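Local coordinates for protein D-glycero-D-manno-heptose 1-phosphate kinase (Bacteroides thetaiotaomicron, PDB 3K85) that probably transfers a phosphate group from ATP to a sugar substrate, as other kinases of the GHMP family do, at residues E194-T204 / G301-K312. Residues are numbered along the deposited sequence; the frame is centred on the assembly and turned at random.
Sequences ELESSMVLYFT and GFIMFVVEPTRK
F302 turns the CD1–CE1 edge of its ring onto one face of F203, a T-shaped pair with centroids 4.8 Å apart and planes at 78°. F302 reaches it with CG anti to the backbone N (chi1 -176°), and its CE1 also meets L201 CD1. With an alanine in place of F203, the F302 edge would probably lose the face it rests on and its ring be freer to shift. Inward from this pair the backbones zip together as antiparallel strands: V200 and F305 form one hydrogen-bonded pair, Y202 and I303 the next, where I303 N reaches Y202 O at 2.6 Å. M199, L201, M304 and V306 share one face, on which M199 CE lies 3.8 Å from M304 SE; V200, Y202, I303 and F305 share the other. At the far end, V307 N donates to S198 O at 2.7 Å. K312, fully extended, runs past S197 O and V200 CG2 to bring NZ 2.8 Å from M199 O, with a weaker bond to E196 O, tying the first turn of helix 309-320 to the start of strand 199-202 and, weakly, to the last turn of helix 189-197. In this alpha/beta layering of the GHMP kinase C-terminal region, strand 303-306 lies between 199-202 and 291-294, and backbone bonds of L201 with M327 and F203 with F325 continue the sheet; helix 251-264 and L12 of strand 4-15 pack on the M304 face, helix 309-320 on the other.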
loop_
_atom_site.group_PDB
_atom_site.type_symbol
_atom_site.label_atom_id
_atom_site.label_comp_id
_atom_site.label_asym_id
_atom_site.label_seq_id
_atom_site.Cartn_x
_atom_site.Cartn_y
_atom_site.Cartn_z
ATOM N N GLU A 194 -1.978 -17.114 2.404
ATOM C CA GLU A 194 -2.750 -17.929 1.473
ATOM C C GLU A 194 -1.999 -18.073 0.163
ATOM O O GLU A 194 -1.943 -19.164 -0.399
ATOM C CB GLU A 194 -4.114 -17.303 1.188
ATOM C CG GLU A 194 -4.995 -18.150 0.272
ATOM C CD GLU A 194 -5.415 -19.474 0.908
ATOM O OE1 GLU A 194 -4.922 -19.802 2.010
ATOM O OE2 GLU A 194 -6.241 -20.191 0.298
ATOM N N LEU A 195 -1.433 -16.968 -0.326
ATOM C CA LEU A 195 -0.696 -16.994 -1.580
ATOM C C LEU A 195 0.567 -17.843 -1.446
ATOM O O LEU A 195 0.900 -18.607 -2.354
ATOM C CB LEU A 195 -0.321 -15.571 -2.023
ATOM C CG LEU A 195 0.142 -15.443 -3.482
ATOM C CD1 LEU A 195 -1.054 -15.599 -4.425
ATOM C CD2 LEU A 195 0.804 -14.100 -3.703
ATOM N N GLU A 196 1.269 -17.713 -0.322
ATOM C CA GLU A 196 2.488 -18.491 -0.119
ATOM C C GLU A 196 2.221 -19.996 -0.089
ATOM O O GLU A 196 3.009 -20.773 -0.623
ATOM C CB GLU A 196 3.205 -18.068 1.168
ATOM C CG GLU A 196 3.694 -16.626 1.148
ATOM C CD GLU A 196 4.421 -16.222 2.421
ATOM O OE1 GLU A 196 3.921 -16.534 3.527
ATOM O OE2 GLU A 196 5.485 -15.582 2.316
ATOM N N SER A 197 1.119 -20.423 0.520
ATOM C CA SER A 197 0.827 -21.858 0.563
ATOM C C SER A 197 0.235 -22.362 -0.762
ATOM O O SER A 197 0.067 -23.565 -0.961
ATOM C CB SER A 197 -0.119 -22.180 1.725
ATOM O OG SER A 197 -1.337 -21.482 1.602
ATOM N N SER A 198 -0.059 -21.424 -1.662
ATOM C CA SER A 198 -0.616 -21.726 -2.974
ATOM C C SER A 198 0.445 -21.630 -4.072
ATOM O O SER A 198 0.122 -21.735 -5.253
ATOM C CB SER A 198 -1.746 -20.748 -3.313
ATOM O OG SER A 198 -2.839 -20.863 -2.426
HETATM N N MSE A 199 1.706 -21.434 -3.705
HETATM C CA MSE A 199 2.739 -21.307 -4.734
HETATM C C MSE A 199 3.981 -22.165 -4.618
HETATM O O MSE A 199 4.488 -22.435 -3.529
HETATM C CB MSE A 199 3.178 -19.852 -4.863
HETATM C CG MSE A 199 2.201 -18.981 -5.610
HETATM SE SE MSE A 199 2.698 -17.117 -5.522
HETATM C CE MSE A 199 4.558 -17.267 -6.070
ATOM N N VAL A 200 4.479 -22.571 -5.777
ATOM C CA VAL A 200 5.675 -23.386 -5.859
ATOM C C VAL A 200 6.673 -22.724 -6.818
ATOM O O VAL A 200 6.325 -22.368 -7.946
ATOM C CB VAL A 200 5.339 -24.806 -6.368
ATOM C CG1 VAL A 200 6.547 -25.721 -6.204
ATOM C CG2 VAL A 200 4.148 -25.358 -5.611
ATOM N N LEU A 201 7.901 -22.541 -6.346
ATOM C CA LEU A 201 8.977 -21.952 -7.135
ATOM C C LEU A 201 9.875 -23.087 -7.600
ATOM O O LEU A 201 10.520 -23.743 -6.781
ATOM C CB LEU A 201 9.793 -20.990 -6.280
ATOM C CG LEU A 201 9.513 -19.497 -6.412
ATOM C CD1 LEU A 201 10.767 -18.817 -6.941
ATOM C CD2 LEU A 201 8.326 -19.252 -7.335
ATOM N N TYR A 202 9.933 -23.318 -8.906
ATOM C CA TYR A 202 10.753 -24.406 -9.428
ATOM C C TYR A 202 11.718 -24.027 -10.552
ATOM O O TYR A 202 11.311 -23.539 -11.608
ATOM C CB TYR A 202 9.843 -25.546 -9.900
ATOM C CG TYR A 202 10.589 -26.719 -10.485
ATOM C CD1 TYR A 202 11.516 -27.431 -9.722
ATOM C CD2 TYR A 202 10.380 -27.112 -11.810
ATOM C CE1 TYR A 202 12.223 -28.507 -10.265
ATOM C CE2 TYR A 202 11.080 -28.187 -12.365
ATOM C CZ TYR A 202 12.001 -28.878 -11.587
ATOM O OH TYR A 202 12.706 -29.926 -12.136
ATOM N N PHE A 203 13.005 -24.262 -10.312
ATOM C CA PHE A 203 14.036 -23.973 -11.301
ATOM C C PHE A 203 14.371 -25.271 -12.031
ATOM O O PHE A 203 14.034 -26.356 -11.557
ATOM C CB PHE A 203 15.299 -23.439 -10.628
ATOM C CG PHE A 203 15.109 -22.132 -9.913
ATOM C CD1 PHE A 203 14.355 -22.061 -8.746
ATOM C CD2 PHE A 203 15.723 -20.977 -10.384
ATOM C CE1 PHE A 203 14.222 -20.859 -8.052
ATOM C CE2 PHE A 203 15.596 -19.770 -9.698
ATOM C CZ PHE A 203 14.844 -19.713 -8.529
ATOM N N THR A 204 15.038 -25.168 -13.176
ATOM C CA THR A 204 15.398 -26.360 -13.936
ATOM C C THR A 204 16.885 -26.677 -13.810
ATOM O O THR A 204 17.575 -26.136 -12.942
ATOM C CB THR A 204 15.061 -26.198 -15.425
ATOM O OG1 THR A 204 13.730 -25.685 -15.564
ATOM C CG2 THR A 204 15.142 -27.543 -16.124
ATOM N N GLY A 301 14.887 -21.744 -17.054
ATOM C CA GLY A 301 15.031 -22.501 -15.823
ATOM C C GLY A 301 14.392 -21.800 -14.637
ATOM O O GLY A 301 15.084 -21.383 -13.704
ATOM N N PHE A 302 13.069 -21.670 -14.672
ATOM C CA PHE A 302 12.338 -21.014 -13.594
ATOM C C PHE A 302 10.840 -20.973 -13.876
ATOM O O PHE A 302 10.379 -20.176 -14.695
ATOM C CB PHE A 302 12.844 -19.586 -13.417
ATOM C CG PHE A 302 12.208 -18.861 -12.274
ATOM C CD1 PHE A 302 12.731 -18.966 -10.995
ATOM C CD2 PHE A 302 11.079 -18.080 -12.473
ATOM C CE1 PHE A 302 12.138 -18.299 -9.929
ATOM C CE2 PHE A 302 10.478 -17.410 -11.418
ATOM C CZ PHE A 302 11.008 -17.518 -10.142
ATOM N N ILE A 303 10.080 -21.829 -13.197
ATOM C CA ILE A 303 8.636 -21.856 -13.384
ATOM C C ILE A 303 7.922 -21.537 -12.076
ATOM O O ILE A 303 8.279 -22.055 -11.014
ATOM C CB ILE A 303 8.120 -23.233 -13.868
ATOM C CG1 ILE A 303 8.985 -23.770 -15.005
ATOM C CG2 ILE A 303 6.688 -23.100 -14.351
ATOM C CD1 ILE A 303 10.256 -24.424 -14.534
HETATM N N MSE A 304 6.914 -20.676 -12.159
HETATM C CA MSE A 304 6.132 -20.300 -10.995
HETATM C C MSE A 304 4.798 -21.018 -11.120
HETATM O O MSE A 304 4.055 -20.799 -12.075
HETATM C CB MSE A 304 5.923 -18.787 -10.968
HETATM C CG MSE A 304 5.183 -18.273 -9.747
HETATM SE SE MSE A 304 5.032 -16.339 -9.769
HETATM C CE MSE A 304 3.376 -16.185 -10.761
ATOM N N PHE A 305 4.505 -21.889 -10.164
ATOM C CA PHE A 305 3.259 -22.644 -10.180
ATOM C C PHE A 305 2.295 -22.209 -9.081
ATOM O O PHE A 305 2.700 -21.957 -7.949
ATOM C CB PHE A 305 3.548 -24.137 -10.015
ATOM C CG PHE A 305 4.111 -24.792 -11.239
ATOM C CD1 PHE A 305 3.330 -24.942 -12.382
ATOM C CD2 PHE A 305 5.407 -25.296 -11.241
ATOM C CE1 PHE A 305 3.836 -25.592 -13.514
ATOM C CE2 PHE A 305 5.923 -25.946 -12.366
ATOM C CZ PHE A 305 5.135 -26.094 -13.503
ATOM N N VAL A 306 1.016 -22.129 -9.424
ATOM C CA VAL A 306 -0.020 -21.758 -8.469
ATOM C C VAL A 306 -0.896 -22.990 -8.238
ATOM O O VAL A 306 -1.575 -23.452 -9.151
ATOM C CB VAL A 306 -0.888 -20.594 -9.007
ATOM C CG1 VAL A 306 -2.128 -20.407 -8.136
ATOM C CG2 VAL A 306 -0.066 -19.310 -9.034
ATOM N N VAL A 307 -0.881 -23.515 -7.017
ATOM C CA VAL A 307 -1.659 -24.707 -6.696
ATOM C C VAL A 307 -2.506 -24.588 -5.423
ATOM O O VAL A 307 -2.238 -23.759 -4.549
ATOM C CB VAL A 307 -0.718 -25.931 -6.562
ATOM C CG1 VAL A 307 0.256 -25.713 -5.416
ATOM C CG2 VAL A 307 -1.522 -27.200 -6.358
ATOM N N GLU A 308 -3.546 -25.416 -5.343
ATOM C CA GLU A 308 -4.427 -25.450 -4.180
ATOM C C GLU A 308 -3.535 -25.868 -3.023
ATOM O O GLU A 308 -2.780 -26.837 -3.138
ATOM C CB GLU A 308 -5.517 -26.502 -4.374
ATOM C CG GLU A 308 -6.938 -25.990 -4.282
ATOM C CD GLU A 308 -7.945 -27.060 -4.662
ATOM O OE1 GLU A 308 -7.865 -27.562 -5.803
ATOM O OE2 GLU A 308 -8.809 -27.407 -3.827
ATOM N N PRO A 309 -3.604 -25.144 -1.894
ATOM C CA PRO A 309 -2.790 -25.446 -0.712
ATOM C C PRO A 309 -2.749 -26.924 -0.293
ATOM O O PRO A 309 -1.672 -27.481 -0.068
ATOM C CB PRO A 309 -3.408 -24.549 0.355
ATOM C CG PRO A 309 -3.807 -23.344 -0.435
ATOM C CD PRO A 309 -4.453 -23.965 -1.653
ATOM N N THR A 310 -3.916 -27.554 -0.191
ATOM C CA THR A 310 -3.995 -28.962 0.218
ATOM C C THR A 310 -3.348 -29.909 -0.793
ATOM O O THR A 310 -3.196 -31.104 -0.529
ATOM C CB THR A 310 -5.463 -29.410 0.431
ATOM O OG1 THR A 310 -6.203 -29.218 -0.781
ATOM C CG2 THR A 310 -6.117 -28.606 1.548
ATOM N N ARG A 311 -2.974 -29.376 -1.953
ATOM C CA ARG A 311 -2.342 -30.186 -2.985
ATOM C C ARG A 311 -0.912 -29.742 -3.261
ATOM O O ARG A 311 -0.222 -30.347 -4.075
ATOM C CB ARG A 311 -3.154 -30.128 -4.287
ATOM C CG ARG A 311 -4.527 -30.771 -4.187
ATOM C CD ARG A 311 -5.358 -30.576 -5.452
ATOM N NE ARG A 311 -4.762 -31.193 -6.637
ATOM C CZ ARG A 311 -4.412 -32.476 -6.728
ATOM N NH1 ARG A 311 -4.586 -33.301 -5.697
ATOM N NH2 ARG A 311 -3.898 -32.941 -7.864
ATOM N N LYS A 312 -0.458 -28.697 -2.578
ATOM C CA LYS A 312 0.892 -28.204 -2.805
ATOM C C LYS A 312 1.984 -29.244 -2.568
ATOM O O LYS A 312 2.865 -29.415 -3.412
ATOM C CB LYS A 312 1.172 -26.961 -1.952
ATOM C CG LYS A 312 2.624 -26.481 -2.052
ATOM C CD LYS A 312 2.870 -25.150 -1.359
ATOM C CE LYS A 312 4.362 -24.854 -1.305
ATOM N NZ LYS A 312 4.688 -23.435 -0.954
#